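PDB 6MJN: organic hydroperoxide resistance protein from Legionella pneumophila, which probably detoxifies organic hydroperoxides by cysteine-based thiol-disulfide chemistry, as a dimeric member of the OsmC/Ohr family. Local coordinates for residues Leu34-Ala39 with Gly49-Glu54; Leu56-Tyr61 with Met85-Ser90; Glu66-His71 with Ala122-Val127. One frame throughout, in Å; residues are numbered along the deposited sequence.

Interaction 1. Residues Leu34-Ala39 with Gly49-Glu54; sequences LKLDLA and GATNPE
Ala39 and Thr51 join the end of the 35-37 strand to the extended chain that runs into an Asn N-cap at the start of the long helix 53-76 of this OsmC-like fold. The packing is tight around Ala50 and Thr51. Ala39 N donates to Thr51 O at 3.0 Å, with an N-H...O angle of 158°, and the CA-H of Leu38 makes a second, weaker approach to the same oxygen. The methyl of Ala50 lies over the opposing backbone, 3.5 Å from Asp37 O, and its CB also meets Ala39 CB at 3.9 Å. Thr51 turns its methyl CG2 to Asp37 O (3.7 Å) and to the Leu36 and Leu38 methyls, because OG1 sits opposite its backbone N (chi1 -165°); that hydroxyl is hydrogen-bonded to Gln55. Leu38 also packs on Val27 and on Ala63 of the second subunit.

The flanks are looser and hydrated. Where the chains diverge near Asp37, one water donates to Asp37 O and accepts from Thr51 N, bridging the two backbones, while the Asp37 carboxylate turns to His26. At the cap, Asn52 reaches Ala39 mainly through its CB. Its OD1 caps Gln55 N, and its amide nitrogen is hydrogen-bonded to Tyr13 OH of the second subunit. A second water joins the two segments here: it donates to Ala39 O and Ala50 O, both at 2.7 Å, and accepts from Asn52 ND2 at 2.8 Å.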
ATOM      1  N   LEU B  34       9.473   6.893  -8.253  1.00 35.35           N
ATOM      2  CA  LEU B  34       9.757   6.004  -7.137  1.00 40.84           C
ATOM      3  C   LEU B  34      10.653   4.894  -7.645  1.00 29.62           C
ATOM      4  O   LEU B  34      10.262   4.162  -8.557  1.00 31.13           O
ATOM      5  CB  LEU B  34       8.468   5.414  -6.567  1.00 33.58           C
ATOM      6  CG  LEU B  34       8.520   4.718  -5.212  1.00 37.40           C
ATOM      7  CD1 LEU B  34       8.915   5.708  -4.115  1.00 39.09           C
ATOM      8  CD2 LEU B  34       7.161   4.085  -4.927  1.00 36.79           C
ATOM      9  N   LYS B  35      11.850   4.769  -7.064  1.00 41.13           N
ATOM     10  CA  LYS B  35      12.835   3.755  -7.458  1.00 42.31           C
ATOM     11  C   LYS B  35      13.425   3.196  -6.170  1.00 40.36           C
ATOM     12  O   LYS B  35      14.108   3.930  -5.448  1.00 39.56           O
ATOM     13  CB  LYS B  35      13.950   4.348  -8.336  1.00 39.96           C
ATOM     14  CG  LYS B  35      13.528   4.848  -9.730  1.00 38.44           C
ATOM     15  CD  LYS B  35      14.740   5.352 -10.553  1.00 46.36           C
ATOM     16  CE  LYS B  35      14.275   5.942 -11.873  1.00 51.17           C
ATOM     17  NZ  LYS B  35      15.401   6.469 -12.712  1.00 60.32           N
ATOM     18  N   LEU B  36      13.190   1.913  -5.885  1.00 36.64           N
ATOM     19  CA  LEU B  36      13.431   1.385  -4.543  1.00 38.70           C
ATOM     20  C   LEU B  36      14.073   0.006  -4.572  1.00 36.05           C
ATOM     21  O   LEU B  36      13.567  -0.900  -5.236  1.00 34.91           O
ATOM     22  CB  LEU B  36      12.126   1.291  -3.750  1.00 34.50           C
ATOM     23  CG  LEU B  36      11.372   2.565  -3.416  1.00 33.06           C
ATOM     24  CD1 LEU B  36      10.060   2.147  -2.794  1.00 39.70           C
ATOM     25  CD2 LEU B  36      12.189   3.418  -2.469  1.00 39.97           C
ATOM     26  N   ASP B  37      15.170  -0.152  -3.833  1.00 37.36           N
ATOM     27  CA  ASP B  37      15.688  -1.475  -3.510  1.00 32.15           C
ATOM     28  C   ASP B  37      14.855  -2.084  -2.393  1.00 38.24           C
ATOM     29  O   ASP B  37      14.311  -1.370  -1.549  1.00 36.62           O
ATOM     30  CB  ASP B  37      17.147  -1.400  -3.066  1.00 36.52           C
ATOM     31  CG  ASP B  37      18.107  -1.130  -4.211  1.00 51.54           C
ATOM     32  OD1 ASP B  37      17.751  -1.377  -5.382  1.00 52.60           O
ATOM     33  OD2 ASP B  37      19.241  -0.686  -3.935  1.00 52.69           O
ATOM     34  N   LEU B  38      14.779  -3.411  -2.381  1.00 32.96           N
ATOM     35  CA  LEU B  38      13.977  -4.164  -1.434  1.00 37.04           C
ATOM     36  C   LEU B  38      14.860  -5.149  -0.682  1.00 35.20           C
ATOM     37  O   LEU B  38      15.875  -5.615  -1.199  1.00 35.83           O
ATOM     38  CB  LEU B  38      12.866  -4.940  -2.149  1.00 36.19           C
ATOM     39  CG  LEU B  38      11.951  -4.095  -3.025  1.00 37.30           C
ATOM     40  CD1 LEU B  38      11.106  -4.955  -3.953  1.00 37.78           C
ATOM     41  CD2 LEU B  38      11.079  -3.283  -2.086  1.00 31.34           C
ATOM     42  N   ALA B  39      14.457  -5.488   0.538  1.00 31.32           N
ATOM     43  CA  ALA B  39      15.121  -6.568   1.254  1.00 32.61           C
ATOM     44  C   ALA B  39      14.155  -7.159   2.263  1.00 37.23           C
ATOM     45  O   ALA B  39      13.315  -6.458   2.826  1.00 38.23           O
ATOM     46  CB  ALA B  39      16.398  -6.094   1.959  1.00 41.11           C
ATOM     47  N   GLY B  49      18.253  -3.652   5.574  1.00 50.05           N
ATOM     48  CA  GLY B  49      19.055  -2.677   4.866  1.00 48.32           C
ATOM     49  C   GLY B  49      18.373  -2.033   3.676  1.00 46.84           C
ATOM     50  O   GLY B  49      19.008  -1.220   2.987  1.00 48.69           O
ATOM     51  N   ALA B  50      17.120  -2.392   3.402  1.00 42.42           N
ATOM     52  CA  ALA B  50      16.275  -1.738   2.403  1.00 39.47           C
ATOM     53  C   ALA B  50      14.815  -1.922   2.811  1.00 33.11           C
ATOM     54  O   ALA B  50      14.502  -2.668   3.744  1.00 36.34           O
ATOM     55  CB  ALA B  50      16.525  -2.297   0.999  1.00 42.49           C
ATOM     56  N   THR B  51      13.907  -1.247   2.094  1.00 30.38           N
ATOM     57  CA  THR B  51      12.499  -1.272   2.479  1.00 31.18           C
ATOM     58  C   THR B  51      11.825  -2.557   1.989  1.00 30.53           C
ATOM     59  O   THR B  51      12.460  -3.445   1.414  1.00 33.91           O
ATOM     60  CB  THR B  51      11.777  -0.026   1.966  1.00 32.49           C
ATOM     61  OG1 THR B  51      10.506   0.105   2.632  1.00 32.25           O
ATOM     62  CG2 THR B  51      11.534  -0.113   0.481  1.00 31.87           C
ATOM     63  N   ASN B  52      10.519  -2.661   2.229  1.00 30.61           N
ATOM     64  CA  ASN B  52       9.750  -3.871   1.954  1.00 31.40           C
ATOM     65  C   ASN B  52       8.283  -3.478   1.768  1.00 31.69           C
ATOM     66  O   ASN B  52       7.887  -2.343   2.086  1.00 28.26           O
ATOM     67  CB  ASN B  52       9.909  -4.897   3.094  1.00 28.62           C
ATOM     68  CG  ASN B  52       9.541  -4.318   4.441  1.00 34.52           C
ATOM     69  OD1 ASN B  52       8.390  -3.977   4.662  1.00 32.23           O
ATOM     70  ND2 ASN B  52      10.515  -4.225   5.358  1.00 32.34           N
ATOM     71  N   PRO B  53       7.440  -4.394   1.266  1.00 30.49           N
ATOM     72  CA  PRO B  53       6.025  -4.041   1.053  1.00 28.22           C
ATOM     73  C   PRO B  53       5.272  -3.588   2.303  1.00 28.60           C
ATOM     74  O   PRO B  53       4.335  -2.801   2.157  1.00 26.80           O
ATOM     75  CB  PRO B  53       5.423  -5.337   0.484  1.00 28.20           C
ATOM     76  CG  PRO B  53       6.589  -5.984  -0.222  1.00 31.68           C
ATOM     77  CD  PRO B  53       7.759  -5.719   0.690  1.00 30.99           C
ATOM     78  N   GLU B  54       5.584  -4.104   3.503  1.00 24.00           N
ATOM     79  CA  GLU B  54       4.865  -3.635   4.693  1.00 25.53           C
ATOM     80  C   GLU B  54       5.159  -2.174   4.968  1.00 29.87           C
ATOM     81  O   GLU B  54       4.259  -1.419   5.373  1.00 26.33           O
ATOM     82  CB  GLU B  54       5.221  -4.476   5.928  1.00 28.94           C
ATOM     83  CG  GLU B  54       4.612  -5.880   5.892  1.00 34.61           C
ATOM     84  CD  GLU B  54       5.179  -6.734   4.778  1.00 44.85           C
ATOM     85  OE1 GLU B  54       6.419  -6.724   4.560  1.00 38.06           O
ATOM     86  OE2 GLU B  54       4.371  -7.401   4.100  1.00 52.88           O
TER
HETATM   87  O   HOH W   1      14.937   0.622  -0.059  1.00 39.36           O
HETATM   88  O   HOH W   2      13.273  -4.784   4.933  1.00 34.85           O

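Interaction 2. Residues Leu56-Tyr61 with Met85-Ser90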
ATOM      1  N   LEU B  56       6.067   0.052   2.686  1.00 24.31           N
ATOM      2  CA  LEU B  56       5.402   0.823   1.642  1.00 25.82           C
ATOM      3  C   LEU B  56       3.926   1.005   1.946  1.00 29.51           C
ATOM      4  O   LEU B  56       3.377   2.090   1.720  1.00 27.31           O
ATOM      5  CB  LEU B  56       5.595   0.141   0.294  1.00 24.60           C
ATOM      6  CG  LEU B  56       7.058   0.175  -0.127  1.00 29.74           C
ATOM      7  CD1 LEU B  56       7.272  -0.741  -1.316  1.00 31.17           C
ATOM      8  CD2 LEU B  56       7.436   1.617  -0.450  1.00 36.80           C
ATOM      9  N   PHE B  57       3.270  -0.038   2.494  1.00 24.85           N
ATOM     10  CA  PHE B  57       1.856   0.070   2.832  1.00 23.93           C
ATOM     11  C   PHE B  57       1.666   1.007   4.021  1.00 23.48           C
ATOM     12  O   PHE B  57       0.791   1.881   3.997  1.00 26.30           O
ATOM     13  CB  PHE B  57       1.284  -1.319   3.148  1.00 23.96           C
ATOM     14  CG  PHE B  57      -0.207  -1.315   3.328  1.00 25.97           C
ATOM     15  CD1 PHE B  57      -1.035  -1.417   2.218  1.00 30.41           C
ATOM     16  CD2 PHE B  57      -0.765  -1.155   4.583  1.00 28.59           C
ATOM     17  CE1 PHE B  57      -2.417  -1.399   2.356  1.00 36.23           C
ATOM     18  CE2 PHE B  57      -2.140  -1.120   4.738  1.00 30.18           C
ATOM     19  CZ  PHE B  57      -2.969  -1.242   3.613  1.00 32.11           C
ATOM     20  N   ALA B  58       2.528   0.888   5.027  1.00 24.06           N
ATOM     21  CA  ALA B  58       2.437   1.783   6.174  1.00 25.53           C
ATOM     22  C   ALA B  58       2.653   3.231   5.752  1.00 29.18           C
ATOM     23  O   ALA B  58       1.945   4.138   6.206  1.00 27.71           O
ATOM     24  CB  ALA B  58       3.452   1.382   7.235  1.00 23.78           C
ATOM     25  N   ALA B  59       3.630   3.468   4.891  1.00 27.77           N
ATOM     26  CA  ALA B  59       3.917   4.840   4.481  1.00 36.54           C
ATOM     27  C   ALA B  59       2.768   5.418   3.668  1.00 30.18           C
ATOM     28  O   ALA B  59       2.320   6.549   3.923  1.00 29.64           O
ATOM     29  CB  ALA B  59       5.214   4.881   3.683  1.00 32.10           C
ATOM     30  N   GLY B  60       2.305   4.676   2.655  1.00 21.94           N
ATOM     31  CA  GLY B  60       1.154   5.128   1.872  1.00 25.34           C
ATOM     32  C   GLY B  60      -0.086   5.372   2.722  1.00 28.71           C
ATOM     33  O   GLY B  60      -0.802   6.356   2.520  1.00 28.72           O
ATOM     34  N   TYR B  61      -0.361   4.477   3.675  1.00 27.68           N
ATOM     35  CA  TYR B  61      -1.553   4.625   4.516  1.00 27.09           C
ATOM     36  C   TYR B  61      -1.453   5.865   5.410  1.00 26.68           C
ATOM     37  O   TYR B  61      -2.404   6.650   5.503  1.00 27.56           O
ATOM     38  CB  TYR B  61      -1.755   3.366   5.368  1.00 28.31           C
ATOM     39  CG  TYR B  61      -3.166   3.120   5.849  1.00 27.97           C
ATOM     40  CD1 TYR B  61      -4.166   4.063   5.662  1.00 26.61           C
ATOM     41  CD2 TYR B  61      -3.499   1.932   6.501  1.00 32.00           C
ATOM     42  CE1 TYR B  61      -5.459   3.823   6.090  1.00 26.11           C
ATOM     43  CE2 TYR B  61      -4.780   1.690   6.937  1.00 29.59           C
ATOM     44  CZ  TYR B  61      -5.752   2.638   6.729  1.00 34.27           C
ATOM     45  OH  TYR B  61      -7.024   2.404   7.168  1.00 28.58           O
ATOM     46  N   MET B  85       0.564  11.917  11.175  1.00 31.92           N
ATOM     47  CA  MET B  85      -0.074  10.619  11.109  1.00 32.34           C
ATOM     48  C   MET B  85       0.976   9.525  11.262  1.00 34.08           C
ATOM     49  O   MET B  85       1.984   9.528  10.550  1.00 37.62           O
ATOM     50  CB  MET B  85      -0.793  10.471   9.770  1.00 31.63           C
ATOM     51  CG  MET B  85      -1.907   9.491   9.779  1.00 38.87           C
ATOM     52  SD  MET B  85      -3.210   9.979  10.929  1.00 39.93           S
ATOM     53  CE  MET B  85      -3.583   8.288  11.408  1.00 30.10           C
ATOM     54  N   THR B  86       0.723   8.611  12.188  1.00 32.05           N
ATOM     55  CA  THR B  86       1.520   7.417  12.418  1.00 33.76           C
ATOM     56  C   THR B  86       0.695   6.206  11.992  1.00 35.62           C
ATOM     57  O   THR B  86      -0.484   6.098  12.348  1.00 36.82           O
ATOM     58  CB  THR B  86       1.885   7.294  13.902  1.00 36.03           C
ATOM     59  OG1 THR B  86       2.660   8.434  14.306  1.00 39.79           O
ATOM     60  CG2 THR B  86       2.691   6.047  14.155  1.00 42.75           C
ATOM     61  N   SER B  87       1.304   5.303  11.232  1.00 35.96           N
ATOM     62  CA  SER B  87       0.685   4.022  10.910  1.00 35.06           C
ATOM     63  C   SER B  87       1.619   2.923  11.379  1.00 39.06           C
ATOM     64  O   SER B  87       2.834   3.017  11.208  1.00 38.97           O
ATOM     65  CB  SER B  87       0.435   3.870   9.410  1.00 32.27           C
ATOM     66  OG  SER B  87       1.670   3.776   8.738  1.00 47.28           O
ATOM     67  N   GLU B  88       1.061   1.899  11.998  1.00 29.11           N
ATOM     68  CA  GLU B  88       1.847   0.742  12.389  1.00 30.25           C
ATOM     69  C   GLU B  88       1.238  -0.472  11.708  1.00 29.41           C
ATOM     70  O   GLU B  88       0.049  -0.755  11.888  1.00 28.96           O
ATOM     71  CB  GLU B  88       1.858   0.583  13.896  1.00 29.07           C
ATOM     72  CG  GLU B  88       2.584  -0.662  14.353  1.00 32.40           C
ATOM     73  CD  GLU B  88       2.465  -0.849  15.851  1.00 45.95           C
ATOM     74  OE1 GLU B  88       2.853   0.070  16.592  1.00 50.28           O
ATOM     75  OE2 GLU B  88       1.956  -1.903  16.281  1.00 54.75           O
ATOM     76  N   VAL B  89       2.041  -1.166  10.917  1.00 28.98           N
ATOM     77  CA  VAL B  89       1.563  -2.264  10.082  1.00 26.58           C
ATOM     78  C   VAL B  89       2.288  -3.529  10.507  1.00 30.37           C
ATOM     79  O   VAL B  89       3.522  -3.539  10.615  1.00 27.98           O
ATOM     80  CB  VAL B  89       1.779  -1.969   8.591  1.00 27.79           C
ATOM     81  CG1 VAL B  89       1.570  -3.248   7.734  1.00 26.87           C
ATOM     82  CG2 VAL B  89       0.824  -0.831   8.156  1.00 24.60           C
ATOM     83  N   SER B  90       1.519  -4.579  10.788  1.00 27.13           N
ATOM     84  CA  SER B  90       2.088  -5.848  11.208  1.00 27.66           C
ATOM     85  C   SER B  90       1.694  -6.934  10.216  1.00 30.83           C
ATOM     86  O   SER B  90       0.610  -6.908   9.626  1.00 30.70           O
ATOM     87  CB  SER B  90       1.623  -6.241  12.614  1.00 32.02           C
ATOM     88  OG  SER B  90       2.193  -5.378  13.568  1.00 35.66           O
TER
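Ser87 OG donates to the helix carbonyl Ala58 O at 2.6 Å, a short bond that links strand to helix inside the protein. The hydroxyl lies above the carbonyl plane, 41° out of it. It gets there because OG stands between the backbone N and the carbonyl carbon of Ser87 (chi1 68°), and the same turn brings OG to 3.3 Å from Ala58 CB.

Two residues further on, Val89 points in the same direction, and its CG2 branch fills the angle between two helix side chains. CG2 rests on Ala58 CB at 3.6 Å and meets Phe57 CD2 at 3.9 Å, arriving at the ring edge in its plane. The Phe57 ring also meets Tyr130 of its own chain, and it meets Tyr130 of the second subunit edge-to-face.

The segment axes approach to 7.6 Å and run roughly antiparallel, at 153°. Strand 82-93 pairs antiparallel with a strand of the second subunit, so the sheet under the helix continues across the interface. A long central helix laid on a sheet shared by two subunits is the arrangement of the dimeric OsmC/Ohr fold.

Interaction 3. Residues Glu66-His71 with Ala122-Val127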
ATOM      1  N   GLU B  66      -3.584  11.072   6.542  1.00 27.76           N
ATOM      2  CA  GLU B  66      -3.341  12.479   6.855  1.00 31.83           C
ATOM      3  C   GLU B  66      -4.067  13.388   5.869  1.00 33.40           C
ATOM      4  O   GLU B  66      -4.681  14.390   6.261  1.00 35.95           O
ATOM      5  CB  GLU B  66      -1.844  12.782   6.843  1.00 36.69           C
ATOM      6  CG  GLU B  66      -1.554  14.218   7.305  1.00 43.67           C
ATOM      7  CD  GLU B  66      -0.178  14.715   6.909  1.00 54.76           C
ATOM      8  OE1 GLU B  66       0.688  13.880   6.576  1.00 53.35           O
ATOM      9  OE2 GLU B  66       0.037  15.946   6.934  1.00 53.30           O
ATOM     10  N   SER B  67      -4.022  13.044   4.580  1.00 32.49           N
ATOM     11  CA  SER B  67      -4.716  13.835   3.573  1.00 38.53           C
ATOM     12  C   SER B  67      -6.223  13.826   3.793  1.00 37.55           C
ATOM     13  O   SER B  67      -6.892  14.843   3.586  1.00 38.24           O
ATOM     14  CB  SER B  67      -4.376  13.307   2.178  1.00 42.05           C
ATOM     15  OG  SER B  67      -5.042  14.053   1.186  1.00 56.54           O
ATOM     16  N   ALA B  68      -6.785  12.685   4.198  1.00 34.55           N
ATOM     17  CA  ALA B  68      -8.230  12.615   4.407  1.00 34.63           C
ATOM     18  C   ALA B  68      -8.669  13.446   5.611  1.00 37.14           C
ATOM     19  O   ALA B  68      -9.754  14.044   5.595  1.00 32.51           O
ATOM     20  CB  ALA B  68      -8.670  11.163   4.577  1.00 32.45           C
ATOM     21  N   ILE B  69      -7.854  13.467   6.670  1.00 31.91           N
ATOM     22  CA  ILE B  69      -8.096  14.379   7.789  1.00 33.84           C
ATOM     23  C   ILE B  69      -8.114  15.824   7.302  1.00 34.74           C
ATOM     24  O   ILE B  69      -9.025  16.598   7.623  1.00 35.90           O
ATOM     25  CB  ILE B  69      -7.037  14.184   8.889  1.00 29.90           C
ATOM     26  CG1 ILE B  69      -7.168  12.799   9.531  1.00 33.90           C
ATOM     27  CG2 ILE B  69      -7.159  15.307   9.933  1.00 34.62           C
ATOM     28  CD1 ILE B  69      -6.084  12.509  10.623  1.00 34.21           C
ATOM     29  N   ARG B  70      -7.086  16.221   6.547  1.00 37.65           N
ATOM     30  CA  ARG B  70      -7.041  17.597   6.062  1.00 44.42           C
ATOM     31  C   ARG B  70      -8.237  17.900   5.165  1.00 41.82           C
ATOM     32  O   ARG B  70      -8.792  19.003   5.213  1.00 43.30           O
ATOM     33  CB  ARG B  70      -5.722  17.863   5.331  1.00 43.94           C
ATOM     34  CG  ARG B  70      -4.507  17.788   6.239  1.00 43.97           C
ATOM     35  CD  ARG B  70      -3.229  18.234   5.552  1.00 52.66           C
ATOM     36  NE  ARG B  70      -2.051  18.006   6.388  1.00 53.19           N
ATOM     37  CZ  ARG B  70      -1.519  18.914   7.208  1.00 57.02           C
ATOM     38  NH1 ARG B  70      -2.054  20.126   7.311  1.00 56.47           N
ATOM     39  NH2 ARG B  70      -0.444  18.605   7.928  1.00 58.69           N
ATOM     40  N   HIS B  71      -8.676  16.918   4.368  1.00 39.95           N
ATOM     41  CA  HIS B  71      -9.789  17.158   3.450  1.00 40.80           C
ATOM     42  C   HIS B  71     -11.102  17.352   4.206  1.00 42.55           C
ATOM     43  O   HIS B  71     -11.857  18.294   3.933  1.00 44.47           O
ATOM     44  CB  HIS B  71      -9.899  15.997   2.453  1.00 42.70           C
ATOM     45  CG  HIS B  71     -11.144  16.033   1.620  1.00 54.62           C
ATOM     46  ND1 HIS B  71     -11.272  16.839   0.509  1.00 59.13           N
ATOM     47  CD2 HIS B  71     -12.320  15.370   1.738  1.00 53.17           C
ATOM     48  CE1 HIS B  71     -12.471  16.670  -0.022  1.00 61.28           C
ATOM     49  NE2 HIS B  71     -13.129  15.790   0.709  1.00 58.00           N
ATOM     50  N   ALA B 122     -12.692   9.993  12.816  1.00 32.52           N
ATOM     51  CA  ALA B 122     -13.689   9.005  12.411  1.00 38.50           C
ATOM     52  C   ALA B 122     -14.220   9.293  11.012  1.00 42.43           C
ATOM     53  O   ALA B 122     -14.426   8.367  10.217  1.00 40.57           O
ATOM     54  CB  ALA B 122     -14.841   8.963  13.415  1.00 40.83           C
ATOM     55  N   LYS B 123     -14.474  10.568  10.704  1.00 40.74           N
ATOM     56  CA  LYS B 123     -14.960  10.928   9.375  1.00 40.83           C
ATOM     57  C   LYS B 123     -13.896  10.694   8.316  1.00 37.22           C
ATOM     58  O   LYS B 123     -14.208  10.241   7.206  1.00 41.20           O
ATOM     59  CB  LYS B 123     -15.404  12.391   9.352  1.00 46.32           C
ATOM     60  CG  LYS B 123     -16.637  12.697  10.166  1.00 50.43           C
ATOM     61  CD  LYS B 123     -17.075  14.138   9.918  1.00 59.44           C
ATOM     62  CE  LYS B 123     -18.097  14.621  10.939  1.00 65.45           C
ATOM     63  NZ  LYS B 123     -17.470  14.806  12.267  1.00 69.26           N
ATOM     64  N   ALA B 124     -12.634  11.007   8.637  1.00 32.51           N
ATOM     65  CA  ALA B 124     -11.552  10.782   7.687  1.00 40.83           C
ATOM     66  C   ALA B 124     -11.436   9.305   7.328  1.00 42.17           C
ATOM     67  O   ALA B 124     -11.212   8.965   6.166  1.00 36.48           O
ATOM     68  CB  ALA B 124     -10.236  11.310   8.255  1.00 35.84           C
ATOM     69  N   HIS B 125     -11.599   8.418   8.316  1.00 35.49           N
ATOM     70  CA  HIS B 125     -11.535   6.972   8.093  1.00 36.90           C
ATOM     71  C   HIS B 125     -12.563   6.504   7.061  1.00 44.36           C
ATOM     72  O   HIS B 125     -12.356   5.479   6.403  1.00 43.30           O
ATOM     73  CB  HIS B 125     -11.734   6.262   9.444  1.00 36.71           C
ATOM     74  CG  HIS B 125     -11.428   4.791   9.454  1.00 41.70           C
ATOM     75  ND1 HIS B 125     -10.324   4.240   8.837  1.00 34.35           N
ATOM     76  CD2 HIS B 125     -12.063   3.764  10.071  1.00 45.46           C
ATOM     77  CE1 HIS B 125     -10.302   2.939   9.058  1.00 36.70           C
ATOM     78  NE2 HIS B 125     -11.352   2.621   9.796  1.00 47.52           N
ATOM     79  N   GLU B 126     -13.672   7.233   6.902  1.00 40.35           N
ATOM     80  CA  GLU B 126     -14.663   6.861   5.901  1.00 42.93           C
ATOM     81  C   GLU B 126     -14.330   7.367   4.505  1.00 41.63           C
ATOM     82  O   GLU B 126     -14.976   6.936   3.544  1.00 45.88           O
ATOM     83  CB  GLU B 126     -16.041   7.396   6.305  1.00 53.78           C
ATOM     84  CG  GLU B 126     -16.418   7.152   7.756  1.00 60.19           C
ATOM     85  CD  GLU B 126     -17.810   7.661   8.091  1.00 82.53           C
ATOM     86  OE1 GLU B 126     -18.721   7.520   7.246  1.00 93.50           O
ATOM     87  OE2 GLU B 126     -17.994   8.207   9.198  1.00 87.04           O
ATOM     88  N   VAL B 127     -13.360   8.270   4.374  1.00 45.48           N
ATOM     89  CA  VAL B 127     -13.044   8.910   3.105  1.00 46.76           C
ATOM     90  C   VAL B 127     -11.723   8.421   2.516  1.00 49.52           C
ATOM     91  O   VAL B 127     -11.564   8.419   1.290  1.00 61.23           O
ATOM     92  CB  VAL B 127     -13.030  10.448   3.297  1.00 58.10           C
ATOM     93  CG1 VAL B 127     -12.084  11.149   2.314  1.00 58.59           C
ATOM     94  CG2 VAL B 127     -14.425  10.994   3.173  1.00 63.90           C
TER
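Ala124 presses its methyl end-on into the flank of the other helix, where it meets Ile69 N and Ile69 CG1, both 3.6 Å from Ala124 CB. The Ile69 side chain leaves its helix facing away from Ala124. With CG1 turned beside the backbone N (chi1 -66°), however, the first carbon of its longer branch lies alongside that methyl, while the side chain also touches Met85 and Leu80.

Ala68, one residue back, points toward the other helix. Its CB faces Ala124 O at 3.7 Å and Ala124 CB at 4.0 Å, so the two alanine methyls lie against each other. Short side chains on both sides let the backbones come close, with 5.0 Å between the CA atoms of Ile69 and Ala124. Ala124 O also accepts from Val127 N, and this turn of chain brings Val127 CG1 to 4.1 Å from Ala68 CB. The same methyl approaches the His71 ring obliquely at the outer margin.

Away from Ala124, Arg70 holds Glu66 side-on within one helix: NE and NH2 both reach OE2, NH2 at 2.9 Å in a salt bridge, with the oxygen in the guanidinium plane. OE2 also takes a hydrogen bond from Gly22 N of the second subunit, so this pair belongs to the interface. On the other helix, His125 turns from Ile69 to hydrogen-bond Ser131 through ND1. Cys128, probably one of the family's redox cysteines, touches Ala68. The whole is close helix-helix packing through small residues, which sets helix 114-125 against the central helix of the OsmC/Ohr fold.

Helix 53-76 threads all three contacts. Interaction 1 sits at its start, interaction 2 follows over the sheet, and interaction 3 lies further along; the centres of 1 and 3 are about 27 Å apart, on opposite sides of the chain's centre. Interactions 1 and 2 meet at Leu36 CD1 and Leu56 CD2, 3.6 Å apart. Interactions 2 and 3 touch where Met85 SD lies 3.8 Å from Ile69 CD1. They touch again where Tyr61 OH comes near His125, and both of these side chains hydrogen-bond to Ser131. All three contacts touch the second subunit, and Cys128, which touches Ala68 of interaction 3, is probably one of the redox-active cysteines of the family.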